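Local coordinates for foldase protein PrsA (Streptococcus pneumoniae, PDB 5TVL), which probably helps secreted proteins to fold outside the cell after translocation, as a membrane-attached lipoprotein with peptidyl-prolyl cis-trans isomerase activity, at residues 37-42 with 251-256; 46-51 with 85-90; 95-100 with 233-238; 111-116 with 228-233; 117-122 with 168-173. All blocks are in the same frame, centred on the assembly; numbering follows the deposited sequence.

Interaction 1 (37-42 with 251-256); sequences QKVFEK and KELQAA
Phe40 lays one face of its ring against the aliphatic part of Glu252, whose CG stands 4.2 Å from the ring centroid in a CH-pi contact offset toward the rim. Beside it, Glu252 CB meets ring atom CZ of Phe40 at 3.7 Å. In Glu252, CG trans to the backbone N (chi1 -154°) puts the methylenes on the ring, and the bend at chi2 turns the carboxylate plane nearly perpendicular to it. Its OE1 is hydrogen-bonded by Tyr44 OH, so the acid has a polar partner beyond the apolar patch. Val39 fills the other half of the interface with both of its methyls. CG1 rests over the backbone of Glu252, 3.6 Å from its O, while CG2 points at Ala256, with CB 3.6 Å away, and grazes Leu253 CD2 at 4.2 Å. A beta-branched valine suits this spot because its two methyls can touch Glu252 and, one turn on, Ala256 at once, and Ala256 is small enough to let the backbones come near. The short axes of 37-42 and 251-255 pass 9.9 Å apart at 84°, so the two helices meet here almost at right angles. An early helix and one close to the C terminus are thereby joined, consistent with the combined N- and C-terminal helical domain of PrsA-type foldases. Met7 of a second subunit also packs on Val39. Since carbon-carbon contacts do nearly all the work, the contact probably draws its stability from buried apolar surface, and the one acidic group contributes its methylenes while its charge is turned to Tyr44.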
# COMPACT_ATOMS: atom_id res chain seq x y z
N GLN A 37 0.49 -24.97 2.50
CA GLN A 37 1.85 -25.38 2.88
C GLN A 37 2.34 -26.60 2.11
O GLN A 37 3.46 -26.58 1.60
CB GLN A 37 1.95 -25.68 4.38
CG GLN A 37 3.24 -26.39 4.78
CD GLN A 37 3.56 -26.29 6.25
OE1 GLN A 37 4.72 -26.11 6.62
NE2 GLN A 37 2.55 -26.41 7.10
N LYS A 38 1.51 -27.64 2.05
CA LYS A 38 1.89 -28.91 1.39
C LYS A 38 2.13 -28.76 -0.12
O LYS A 38 3.08 -29.34 -0.66
CB LYS A 38 0.85 -30.01 1.64
CG LYS A 38 1.01 -30.72 2.97
CD LYS A 38 0.19 -32.00 3.00
CE LYS A 38 0.34 -32.73 4.33
NZ LYS A 38 1.67 -33.37 4.48
N VAL A 39 1.27 -28.00 -0.79
CA VAL A 39 1.38 -27.79 -2.24
C VAL A 39 2.61 -26.93 -2.57
O VAL A 39 3.37 -27.27 -3.48
CB VAL A 39 0.09 -27.16 -2.82
CG1 VAL A 39 0.28 -26.76 -4.28
CG2 VAL A 39 -1.07 -28.13 -2.69
N PHE A 40 2.81 -25.84 -1.83
CA PHE A 40 3.94 -24.93 -2.08
C PHE A 40 5.28 -25.52 -1.66
O PHE A 40 6.32 -25.11 -2.20
CB PHE A 40 3.70 -23.55 -1.44
CG PHE A 40 2.89 -22.62 -2.30
CD1 PHE A 40 1.50 -22.75 -2.38
CD2 PHE A 40 3.51 -21.64 -3.07
CE1 PHE A 40 0.75 -21.90 -3.18
CE2 PHE A 40 2.76 -20.80 -3.88
CZ PHE A 40 1.39 -20.93 -3.94
N GLU A 41 5.28 -26.47 -0.73
CA GLU A 41 6.48 -27.23 -0.39
C GLU A 41 6.86 -28.20 -1.51
O GLU A 41 8.03 -28.30 -1.88
CB GLU A 41 6.29 -28.00 0.92
CG GLU A 41 7.57 -28.58 1.51
CD GLU A 41 8.60 -27.52 1.85
OE1 GLU A 41 8.22 -26.47 2.42
OE2 GLU A 41 9.79 -27.73 1.55
N LYS A 42 5.87 -28.92 -2.05
CA LYS A 42 6.09 -29.88 -3.14
C LYS A 42 6.68 -29.19 -4.38
O LYS A 42 7.62 -29.71 -4.98
CB LYS A 42 4.78 -30.59 -3.50
CG LYS A 42 4.93 -31.84 -4.35
CD LYS A 42 5.43 -33.03 -3.53
CE LYS A 42 5.81 -34.22 -4.41
NZ LYS A 42 4.63 -34.86 -5.05
N LYS A 251 -4.20 -20.72 -8.43
CA LYS A 251 -3.65 -21.45 -9.58
C LYS A 251 -2.87 -22.68 -9.13
O LYS A 251 -3.07 -23.77 -9.65
CB LYS A 251 -2.75 -20.55 -10.44
CG LYS A 251 -3.50 -19.53 -11.28
CD LYS A 251 -4.08 -20.13 -12.55
CE LYS A 251 -4.79 -19.07 -13.37
NZ LYS A 251 -5.27 -19.60 -14.68
N GLU A 252 -1.99 -22.48 -8.15
CA GLU A 252 -1.16 -23.57 -7.63
C GLU A 252 -1.98 -24.67 -6.94
O GLU A 252 -1.68 -25.86 -7.10
CB GLU A 252 -0.08 -23.02 -6.68
CG GLU A 252 1.17 -23.89 -6.59
CD GLU A 252 1.90 -23.98 -7.92
OE1 GLU A 252 2.55 -22.99 -8.32
OE2 GLU A 252 1.81 -25.04 -8.57
N LEU A 253 -3.02 -24.28 -6.20
CA LEU A 253 -3.95 -25.23 -5.59
C LEU A 253 -4.77 -26.00 -6.64
O LEU A 253 -4.99 -27.20 -6.49
CB LEU A 253 -4.87 -24.53 -4.59
CG LEU A 253 -4.20 -23.98 -3.33
CD1 LEU A 253 -5.06 -22.92 -2.66
CD2 LEU A 253 -3.87 -25.08 -2.33
N GLN A 254 -5.20 -25.30 -7.69
CA GLN A 254 -5.87 -25.94 -8.84
C GLN A 254 -4.98 -26.96 -9.56
O GLN A 254 -5.48 -27.98 -10.05
CB GLN A 254 -6.34 -24.89 -9.87
CG GLN A 254 -7.63 -24.17 -9.49
CD GLN A 254 -7.85 -22.90 -10.30
OE1 GLN A 254 -7.39 -22.78 -11.44
NE2 GLN A 254 -8.57 -21.94 -9.72
N ALA A 255 -3.68 -26.67 -9.63
CA ALA A 255 -2.69 -27.58 -10.24
C ALA A 255 -2.46 -28.85 -9.43
O ALA A 255 -2.15 -29.90 -9.99
CB ALA A 255 -1.37 -26.85 -10.45
N ALA A 256 -2.61 -28.76 -8.10
CA ALA A 256 -2.50 -29.92 -7.21
C ALA A 256 -3.67 -30.91 -7.33
O ALA A 256 -3.55 -32.05 -6.87
CB ALA A 256 -2.36 -29.46 -5.77

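Interaction 2 (46-51 with 85-90); sequences SELDDK and QIRTSK
Arg87 is the first residue of segment 85-90 to reach the loop ahead of helix 50-64. Its chain is stretched from CG to NE, with CG trans to the backbone N (chi1 -178°), and this reach carries the guanidinium alongside Leu48, the two side chains running past each other in opposite directions. NH1 lies 3.6 Å from Leu48 CG, and Leu48 O sits at the guanidinium edge, in its plane, 3.6 Å from Arg87 NH1, too long to count as a hydrogen bond. Asp50 adds a salt bridge, OD1 to Arg87 NH1 at 3.5 Å, but the oxygen is well out of the guanidinium plane, so charge attraction acts without a directed N-H; Asp50 is also poorly ordered. A second acid, Glu41 on helix 25-44, pairs with Arg87 NE. The backbone of Arg87 takes part too, its O lying 3.6 Å from Leu48 CD2. Three residues on, Lys90 CB meets Leu48 CD2, also at 3.6 Å, while the rest of the lysine chain leads off to Thr56 OG1 on helix 50-64. Leucine suits the place because one branched tip can cover the helix backbone and a lysine's stem together. Lying at the surface, the contact pairs a modest apolar patch with an arginine placed between acids from two sides, which probably lets electrostatic attraction supplement a small apolar contact.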
# COMPACT_ATOMS: atom_id res chain seq x y z
N SER A 46 12.40 -27.14 -2.52
CA SER A 46 13.83 -27.34 -2.82
C SER A 46 14.62 -26.06 -3.09
O SER A 46 15.82 -26.00 -2.77
CB SER A 46 13.98 -28.28 -4.02
OG SER A 46 13.12 -27.89 -5.08
N GLU A 47 13.97 -25.04 -3.65
CA GLU A 47 14.62 -23.76 -3.96
C GLU A 47 14.98 -22.93 -2.73
O GLU A 47 15.90 -22.11 -2.80
CB GLU A 47 13.74 -22.91 -4.88
CG GLU A 47 13.45 -23.56 -6.22
CD GLU A 47 12.75 -22.63 -7.18
OE1 GLU A 47 11.63 -22.97 -7.63
OE2 GLU A 47 13.31 -21.55 -7.49
N LEU A 48 14.25 -23.13 -1.63
CA LEU A 48 14.39 -22.28 -0.45
C LEU A 48 15.38 -22.86 0.55
O LEU A 48 15.24 -24.01 0.98
CB LEU A 48 13.02 -22.07 0.21
CG LEU A 48 12.94 -21.10 1.40
CD1 LEU A 48 13.58 -19.75 1.09
CD2 LEU A 48 11.49 -20.93 1.80
N ASP A 49 16.36 -22.04 0.92
CA ASP A 49 17.37 -22.39 1.91
C ASP A 49 16.82 -22.15 3.32
O ASP A 49 16.06 -21.21 3.54
CB ASP A 49 18.63 -21.54 1.68
CG ASP A 49 19.84 -22.02 2.47
OD1 ASP A 49 19.91 -23.21 2.84
OD2 ASP A 49 20.73 -21.19 2.73
N ASP A 50 17.20 -23.01 4.27
CA ASP A 50 16.77 -22.87 5.67
C ASP A 50 17.42 -21.71 6.44
O ASP A 50 16.92 -21.32 7.48
CB ASP A 50 16.99 -24.18 6.44
CG ASP A 50 16.01 -25.26 6.03
OD1 ASP A 50 14.79 -25.07 6.23
OD2 ASP A 50 16.46 -26.30 5.52
N LYS A 51 18.53 -21.18 5.93
CA LYS A 51 19.23 -20.05 6.56
C LYS A 51 18.38 -18.77 6.60
O LYS A 51 18.36 -18.09 7.62
CB LYS A 51 20.56 -19.77 5.84
CG LYS A 51 21.46 -18.75 6.54
CD LYS A 51 22.88 -18.78 5.99
CE LYS A 51 23.74 -17.68 6.58
NZ LYS A 51 23.92 -17.82 8.06
N GLN A 85 5.29 -21.64 9.01
CA GLN A 85 4.49 -20.57 8.40
C GLN A 85 5.34 -19.55 7.64
O GLN A 85 4.96 -19.14 6.54
CB GLN A 85 3.67 -19.84 9.47
CG GLN A 85 2.65 -18.85 8.94
CD GLN A 85 1.74 -18.32 10.03
OE1 GLN A 85 2.19 -18.05 11.15
NE2 GLN A 85 0.46 -18.17 9.71
N ILE A 86 6.46 -19.15 8.23
CA ILE A 86 7.41 -18.23 7.59
C ILE A 86 7.94 -18.84 6.29
O ILE A 86 7.99 -18.17 5.26
CB ILE A 86 8.60 -17.88 8.52
CG1 ILE A 86 8.12 -17.08 9.73
CG2 ILE A 86 9.67 -17.08 7.77
CD1 ILE A 86 9.10 -17.06 10.89
N ARG A 87 8.35 -20.10 6.36
CA ARG A 87 8.77 -20.88 5.19
C ARG A 87 7.71 -20.88 4.07
O ARG A 87 8.04 -20.65 2.91
CB ARG A 87 9.13 -22.31 5.60
CG ARG A 87 9.62 -23.19 4.47
CD ARG A 87 10.25 -24.47 4.98
NE ARG A 87 10.77 -25.26 3.88
CZ ARG A 87 11.92 -25.04 3.22
NH1 ARG A 87 12.72 -24.02 3.55
NH2 ARG A 87 12.27 -25.84 2.23
N THR A 88 6.46 -21.14 4.44
CA THR A 88 5.34 -21.14 3.48
C THR A 88 5.18 -19.77 2.80
O THR A 88 5.03 -19.68 1.58
CB THR A 88 4.01 -21.53 4.16
OG1 THR A 88 4.18 -22.77 4.86
CG2 THR A 88 2.89 -21.67 3.14
N SER A 89 5.20 -18.70 3.61
CA SER A 89 5.15 -17.32 3.12
C SER A 89 6.26 -17.03 2.11
O SER A 89 6.01 -16.44 1.06
CB SER A 89 5.26 -16.33 4.29
OG SER A 89 5.63 -15.04 3.84
N LYS A 90 7.48 -17.46 2.44
CA LYS A 90 8.62 -17.30 1.54
C LYS A 90 8.45 -18.09 0.24
O LYS A 90 8.83 -17.61 -0.81
CB LYS A 90 9.93 -17.66 2.24
CG LYS A 90 10.39 -16.61 3.24
CD LYS A 90 11.79 -16.90 3.74
CE LYS A 90 12.13 -16.07 4.97
NZ LYS A 90 12.12 -14.60 4.71

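Interaction 3 (95-100 with 233-238)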
# COMPACT_ATOMS: atom_id res chain seq x y z
N ALA A 95 7.14 -17.91 -5.51
CA ALA A 95 6.29 -18.30 -6.64
C ALA A 95 5.65 -17.09 -7.35
O ALA A 95 5.53 -17.09 -8.58
CB ALA A 95 5.21 -19.27 -6.19
N VAL A 96 5.24 -16.09 -6.58
CA VAL A 96 4.62 -14.86 -7.12
C VAL A 96 5.62 -14.02 -7.93
O VAL A 96 5.24 -13.38 -8.92
CB VAL A 96 3.95 -14.03 -5.99
CG1 VAL A 96 3.51 -12.65 -6.47
CG2 VAL A 96 2.75 -14.77 -5.40
N LYS A 97 6.89 -14.02 -7.52
CA LYS A 97 7.95 -13.34 -8.27
C LYS A 97 8.19 -13.97 -9.65
O LYS A 97 8.43 -13.24 -10.61
CB LYS A 97 9.26 -13.32 -7.46
CG LYS A 97 10.34 -12.38 -7.99
CD LYS A 97 11.62 -12.51 -7.17
CE LYS A 97 12.77 -11.70 -7.74
NZ LYS A 97 12.69 -10.26 -7.37
N LYS A 98 8.12 -15.30 -9.74
CA LYS A 98 8.31 -16.01 -11.02
C LYS A 98 7.23 -15.69 -12.06
O LYS A 98 7.55 -15.43 -13.22
CB LYS A 98 8.34 -17.53 -10.83
CG LYS A 98 9.59 -18.06 -10.16
CD LYS A 98 9.70 -19.56 -10.34
CE LYS A 98 10.89 -20.13 -9.60
NZ LYS A 98 11.00 -21.61 -9.78
N VAL A 99 5.97 -15.73 -11.63
CA VAL A 99 4.84 -15.49 -12.53
C VAL A 99 4.78 -14.01 -12.93
O VAL A 99 4.46 -13.69 -14.08
CB VAL A 99 3.49 -15.98 -11.93
CG1 VAL A 99 2.33 -15.66 -12.87
CG2 VAL A 99 3.54 -17.48 -11.66
N ALA A 100 5.11 -13.12 -12.00
CA ALA A 100 5.21 -11.68 -12.29
C ALA A 100 6.31 -11.40 -13.32
O ALA A 100 6.09 -10.62 -14.24
CB ALA A 100 5.47 -10.90 -11.01
N VAL A 233 10.49 -2.46 -9.51
CA VAL A 233 9.28 -1.70 -9.13
C VAL A 233 7.99 -2.34 -9.65
O VAL A 233 6.96 -2.27 -8.98
CB VAL A 233 9.33 -0.20 -9.53
CG1 VAL A 233 10.52 0.49 -8.87
CG2 VAL A 233 9.35 0.01 -11.04
N ILE A 234 8.05 -2.96 -10.83
CA ILE A 234 6.91 -3.71 -11.38
C ILE A 234 6.68 -5.01 -10.59
O ILE A 234 5.53 -5.39 -10.35
CB ILE A 234 7.09 -4.01 -12.89
CG1 ILE A 234 7.10 -2.71 -13.69
CG2 ILE A 234 5.97 -4.92 -13.42
CD1 ILE A 234 7.66 -2.84 -15.09
N LEU A 235 7.76 -5.67 -10.17
CA LEU A 235 7.67 -6.93 -9.43
C LEU A 235 7.19 -6.73 -7.99
O LEU A 235 6.31 -7.45 -7.53
CB LEU A 235 9.01 -7.69 -9.44
CG LEU A 235 9.45 -8.30 -10.77
CD1 LEU A 235 10.85 -8.88 -10.63
CD2 LEU A 235 8.49 -9.37 -11.27
N THR A 236 7.76 -5.75 -7.29
CA THR A 236 7.35 -5.44 -5.91
C THR A 236 5.91 -4.92 -5.81
O THR A 236 5.28 -5.06 -4.75
CB THR A 236 8.30 -4.44 -5.22
OG1 THR A 236 8.50 -3.30 -6.06
CG2 THR A 236 9.65 -5.09 -4.92
N GLN A 237 5.40 -4.32 -6.89
CA GLN A 237 3.98 -3.94 -6.97
C GLN A 237 3.10 -5.18 -6.95
O GLN A 237 2.18 -5.27 -6.13
CB GLN A 237 3.72 -3.14 -8.26
CG GLN A 237 2.29 -2.61 -8.42
CD GLN A 237 1.99 -2.22 -9.86
OE1 GLN A 237 1.03 -2.69 -10.46
NE2 GLN A 237 2.84 -1.35 -10.43
N LYS A 238 3.39 -6.13 -7.84
CA LYS A 238 2.66 -7.41 -7.91
C LYS A 238 2.82 -8.25 -6.64
O LYS A 238 1.91 -9.00 -6.27
CB LYS A 238 3.12 -8.22 -9.12
CG LYS A 238 2.78 -7.61 -10.47
CD LYS A 238 1.30 -7.74 -10.80
CE LYS A 238 1.01 -7.32 -12.24
NZ LYS A 238 1.42 -8.36 -13.23
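This is a largely apolar helix-helix contact, buried near the middle of the molecule, where helix 79-102 meets helix 227-239. The short axes approach to 9.5 Å and their chain directions differ by 129°, an oblique crossing, somewhat nearer perpendicular than antiparallel. At its centre Ala100 turns its methyl toward Leu235, with CB 3.4 Å from CD2, and the same CB faces Lys238 CB at 4.0 Å. Alanine suits the place because a single methyl lets the leucine lie against the helix surface; Leu235 CD2 also reaches the Lys97 backbone, 3.9 Å from its O. Leu235 CG is trans to the carbonyl carbon (chi1 -70°), which aims the fork at helix 79-102; CD2 meets Ala100 and CD1 the Lys97 side chain. That lysine crosses the leucine at about a right angle, NZ standing 4.0 Å from CD1, and forms the outer border of the contact. On the other flank Val96 CG1 touches Lys238 O at 4.0 Å, while the valine continues onto Phe244, Val245 and Ile248 of helix 242-255. Lys238 gives the interface its CB and has a cation-pi partner in Phe244. Next to it, Gln237 OE1 is hydrogen-bonded to Ser242 OG of a third subunit. A long helix that precedes the isomerase sheet in the chain, packed against the one that follows it, fits the architecture of PrsA-like foldases, in which helices from both ends of the chain build one domain around an inserted parvulin module.

Interaction 4 (111-116 with 228-233); sequences KAFDEY and EKLKTV
Leu230 is the bump of this contact, and the hollow that takes it is lined by Ala112, Phe113 and Tyr116. Its fork straddles the opposing surface. CD1 settles against the backbone and stem of Phe113, 3.7 Å from that residue's CB, while CD2 drops between Ala112 and Tyr116, 3.5 Å from Ala112 O and 3.5 Å from Tyr116 CB. The floor is shallow at Ala112, whose methyl stays 3.9 Å from Leu230 CD2, and bounded on one side by the CA and CB of Phe113, whose ring turns away, and on the other by the CB and ring of Tyr116. Leu230 presents both methyls because CG is opposite the carbonyl carbon (chi1 -62°), aiming the fork outward from its helix. Helix 106-115 leads into the first strand of the isomerase sheet, and helix 227-239 comes after the sheet's last strand in sequence. Their meeting therefore lies where the parvulin-type domain, a member of the FKBP-like clan, is joined to the helical part of the foldase. Tyr116 is where the chain leaves helical geometry, although its N still bonds Ala112 O at 2.9 Å. From there its ring projects obliquely across helix 227-239 to a second, smaller bump: Lys229 CD, 3.3 Å from Tyr116 OH. The lysine stem supplies the carbon surface, and its amine leads away from the contact. Tyrosine suits this border since its ring packs while its hydroxyl reaches Asp170 OD1 in a weak hydrogen bond. Lys219 NZ is hydrogen-bonded to the carbonyl oxygens of Phe113 and Tyr116, and the lysine is a cation-pi partner of the Phe113 ring.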
# COMPACT_ATOMS: atom_id res chain seq x y z
N LYS A 111 5.60 1.77 -20.04
CA LYS A 111 4.84 2.63 -19.13
C LYS A 111 5.67 3.01 -17.91
O LYS A 111 5.67 4.16 -17.49
CB LYS A 111 3.55 1.91 -18.70
CG LYS A 111 2.57 2.76 -17.90
CD LYS A 111 1.16 2.18 -17.98
CE LYS A 111 0.18 2.91 -17.08
NZ LYS A 111 0.30 2.51 -15.65
N ALA A 112 6.39 2.03 -17.35
CA ALA A 112 7.31 2.26 -16.24
C ALA A 112 8.48 3.17 -16.64
O ALA A 112 8.82 4.10 -15.91
CB ALA A 112 7.84 0.94 -15.70
N PHE A 113 9.07 2.91 -17.81
CA PHE A 113 10.15 3.74 -18.35
C PHE A 113 9.71 5.19 -18.55
O PHE A 113 10.48 6.11 -18.28
CB PHE A 113 10.66 3.13 -19.67
CG PHE A 113 11.78 3.92 -20.34
CD1 PHE A 113 12.84 4.44 -19.60
CD2 PHE A 113 11.78 4.09 -21.72
CE1 PHE A 113 13.86 5.15 -20.23
CE2 PHE A 113 12.80 4.79 -22.35
CZ PHE A 113 13.84 5.32 -21.61
N ASP A 114 8.47 5.39 -19.01
CA ASP A 114 7.89 6.72 -19.20
C ASP A 114 7.74 7.48 -17.87
O ASP A 114 8.16 8.63 -17.76
CB ASP A 114 6.53 6.62 -19.91
CG ASP A 114 5.96 7.97 -20.31
OD1 ASP A 114 6.63 8.69 -21.08
OD2 ASP A 114 4.84 8.30 -19.88
N GLU A 115 7.15 6.81 -16.88
CA GLU A 115 6.84 7.42 -15.58
C GLU A 115 8.06 7.57 -14.65
O GLU A 115 8.04 8.39 -13.73
CB GLU A 115 5.74 6.62 -14.87
CG GLU A 115 4.40 6.64 -15.60
CD GLU A 115 3.36 5.70 -14.99
OE1 GLU A 115 3.35 5.53 -13.75
OE2 GLU A 115 2.55 5.14 -15.76
N TYR A 116 9.09 6.76 -14.89
CA TYR A 116 10.31 6.77 -14.06
C TYR A 116 11.15 8.02 -14.29
O TYR A 116 11.33 8.46 -15.43
CB TYR A 116 11.14 5.52 -14.33
CG TYR A 116 12.47 5.45 -13.60
CD1 TYR A 116 12.55 4.99 -12.29
CD2 TYR A 116 13.65 5.83 -14.24
CE1 TYR A 116 13.77 4.91 -11.63
CE2 TYR A 116 14.87 5.76 -13.58
CZ TYR A 116 14.92 5.30 -12.28
OH TYR A 116 16.14 5.23 -11.64
N GLU A 228 16.73 -2.80 -14.90
CA GLU A 228 16.72 -3.50 -13.60
C GLU A 228 15.91 -2.77 -12.53
O GLU A 228 15.16 -3.41 -11.78
CB GLU A 228 18.16 -3.73 -13.11
CG GLU A 228 18.96 -4.70 -13.97
CD GLU A 228 18.40 -6.12 -13.94
OE1 GLU A 228 18.31 -6.70 -12.84
OE2 GLU A 228 18.04 -6.64 -15.02
N LYS A 229 16.07 -1.45 -12.45
CA LYS A 229 15.27 -0.64 -11.52
C LYS A 229 13.78 -0.64 -11.88
O LYS A 229 12.93 -0.63 -10.99
CB LYS A 229 15.80 0.80 -11.44
CG LYS A 229 17.14 0.93 -10.74
CD LYS A 229 17.53 2.39 -10.54
CE LYS A 229 18.69 2.57 -9.57
NZ LYS A 229 20.00 2.16 -10.15
N LEU A 230 13.48 -0.65 -13.18
CA LEU A 230 12.10 -0.76 -13.66
C LEU A 230 11.52 -2.16 -13.44
O LEU A 230 10.32 -2.30 -13.17
CB LEU A 230 12.00 -0.39 -15.14
CG LEU A 230 12.40 1.04 -15.50
CD1 LEU A 230 12.45 1.21 -17.01
CD2 LEU A 230 11.47 2.05 -14.86
N LYS A 231 12.36 -3.18 -13.56
CA LYS A 231 11.96 -4.56 -13.28
C LYS A 231 11.55 -4.75 -11.81
O LYS A 231 10.53 -5.37 -11.54
CB LYS A 231 13.09 -5.54 -13.65
CG LYS A 231 12.75 -7.02 -13.52
CD LYS A 231 13.78 -7.87 -14.25
CE LYS A 231 13.67 -9.35 -13.90
NZ LYS A 231 14.47 -9.70 -12.70
N THR A 232 12.33 -4.19 -10.88
CA THR A 232 12.05 -4.35 -9.44
C THR A 232 10.77 -3.65 -8.98
O THR A 232 10.04 -4.20 -8.15
CB THR A 232 13.22 -3.84 -8.55
OG1 THR A 232 13.53 -2.49 -8.89
CG2 THR A 232 14.45 -4.72 -8.73
N VAL A 233 10.49 -2.46 -9.51
CA VAL A 233 9.28 -1.70 -9.13
C VAL A 233 7.99 -2.34 -9.65
O VAL A 233 6.96 -2.27 -8.98
CB VAL A 233 9.33 -0.20 -9.53
CG1 VAL A 233 10.52 0.49 -8.87
CG2 VAL A 233 9.35 0.01 -11.04

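Interaction 5 (117-122 with 168-173)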
# COMPACT_ATOMS: atom_id res chain seq x y z
N THR A 117 11.68 8.57 -13.20
CA THR A 117 12.60 9.71 -13.21
C THR A 117 13.91 9.24 -12.56
O THR A 117 13.87 8.67 -11.47
CB THR A 117 12.03 10.90 -12.42
OG1 THR A 117 10.66 11.11 -12.78
CG2 THR A 117 12.81 12.18 -12.68
N PRO A 118 15.06 9.48 -13.22
CA PRO A 118 16.33 8.90 -12.74
C PRO A 118 16.87 9.56 -11.47
O PRO A 118 16.28 10.52 -10.96
CB PRO A 118 17.28 9.14 -13.91
CG PRO A 118 16.78 10.40 -14.52
CD PRO A 118 15.28 10.34 -14.39
N ASP A 119 17.98 9.02 -10.96
CA ASP A 119 18.58 9.50 -9.70
C ASP A 119 18.86 11.00 -9.73
O ASP A 119 19.45 11.51 -10.68
CB ASP A 119 19.88 8.73 -9.37
CG ASP A 119 19.63 7.44 -8.60
OD1 ASP A 119 18.87 7.46 -7.60
OD2 ASP A 119 20.21 6.40 -8.97
N VAL A 120 18.39 11.69 -8.70
CA VAL A 120 18.75 13.09 -8.46
C VAL A 120 19.31 13.19 -7.04
O VAL A 120 18.80 12.55 -6.12
CB VAL A 120 17.54 14.05 -8.67
CG1 VAL A 120 16.86 13.76 -10.00
CG2 VAL A 120 16.54 13.98 -7.53
N THR A 121 20.38 13.96 -6.89
CA THR A 121 20.91 14.28 -5.57
C THR A 121 20.25 15.57 -5.10
O THR A 121 19.91 16.44 -5.91
CB THR A 121 22.44 14.44 -5.60
OG1 THR A 121 23.03 13.32 -6.27
CG2 THR A 121 23.01 14.53 -4.18
N ALA A 122 20.06 15.69 -3.79
CA ALA A 122 19.45 16.87 -3.20
C ALA A 122 19.73 16.91 -1.71
O ALA A 122 20.15 15.91 -1.13
CB ALA A 122 17.95 16.87 -3.45
N THR A 168 20.34 10.98 -2.26
CA THR A 168 20.09 10.60 -3.65
C THR A 168 18.84 9.72 -3.71
O THR A 168 18.65 8.88 -2.82
CB THR A 168 21.30 9.84 -4.24
OG1 THR A 168 22.48 10.64 -4.10
CG2 THR A 168 21.10 9.51 -5.71
N PHE A 169 18.00 9.90 -4.73
CA PHE A 169 16.79 9.09 -4.90
C PHE A 169 16.20 9.08 -6.31
O PHE A 169 16.36 10.03 -7.08
CB PHE A 169 15.70 9.52 -3.89
CG PHE A 169 15.36 10.99 -3.92
CD1 PHE A 169 16.04 11.89 -3.11
CD2 PHE A 169 14.33 11.47 -4.73
CE1 PHE A 169 15.72 13.24 -3.12
CE2 PHE A 169 14.00 12.82 -4.74
CZ PHE A 169 14.70 13.71 -3.94
N ASP A 170 15.52 7.98 -6.64
CA ASP A 170 14.72 7.85 -7.86
C ASP A 170 13.33 8.41 -7.60
O ASP A 170 13.02 8.86 -6.49
CB ASP A 170 14.55 6.38 -8.26
CG ASP A 170 15.85 5.70 -8.58
OD1 ASP A 170 16.71 6.31 -9.25
OD2 ASP A 170 16.01 4.52 -8.19
N SER A 171 12.48 8.37 -8.62
CA SER A 171 11.04 8.51 -8.46
C SER A 171 10.45 7.36 -7.64
O SER A 171 9.48 7.56 -6.92
CB SER A 171 10.35 8.53 -9.83
OG SER A 171 10.68 7.37 -10.57
N ALA A 172 11.03 6.17 -7.79
CA ALA A 172 10.58 4.96 -7.09
C ALA A 172 11.05 4.79 -5.64
O ALA A 172 10.71 3.79 -5.00
CB ALA A 172 10.99 3.73 -7.90
N SER A 173 11.82 5.75 -5.11
CA SER A 173 12.26 5.69 -3.71
C SER A 173 11.10 5.86 -2.72
O SER A 173 10.38 6.86 -2.75
CB SER A 173 13.33 6.77 -3.44
OG SER A 173 13.76 6.74 -2.09
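Thr117 N donates to Ser171 OG at 3.1 Å in an almost straight bond (173°), and Ser171 N returns one to Thr117 O at 3.2 Å. Serine suits the place because its OG, set between backbone N and carbonyl carbon (chi1 56°), can stand in for a main-chain acceptor where the strand has ended. Further along, Val120 and Phe169 form an antiparallel hydrogen-bonded pair, each N bonding the other's O at 3.1 Å. On their shared face, Val120 CG2 lies over the Phe169 ring, 4.2 Å from its centroid, a CH-pi contact offset toward the rim. Thr121 and Thr168, a non-hydrogen-bonded pair, bring their hydroxyls together on the other face in a weak bond. Between the two bonded regions the carboxylates of Asp119 and Asp170 cross obliquely, planes 27° apart, two acceptors brought close with no hydrogen bond between them. Strand 166-169 is an outer strand of the four-stranded antiparallel parvulin sheet, order 2-1-4-3: strand 120-127 has strand 207-216 on its far side, and helix 178-186 covers the Val120-Phe169 face through Phe185 and Ala184.

In the fold
From the N terminus, helix 25-44 supplies the first half of interaction 1, whose partner comes near the C terminus, so its loop encloses all the other contacts. Interaction 2 closes a short, mostly helical loop inside it and finishes before interaction 3 opens; both use helix 79-102 and are joined by the Glu47-Lys98 salt bridge. Interaction 3 encloses interaction 4, which shares Val233 with it, and interaction 4 in turn encloses interaction 5. No loops cross. Interactions 1 to 3 tie the early helices to one another and to the late ones, interaction 4 joins the helices flanking the isomerase sheet, and interaction 5 lies within that sheet, its centre about 40 Å from that of interaction 1.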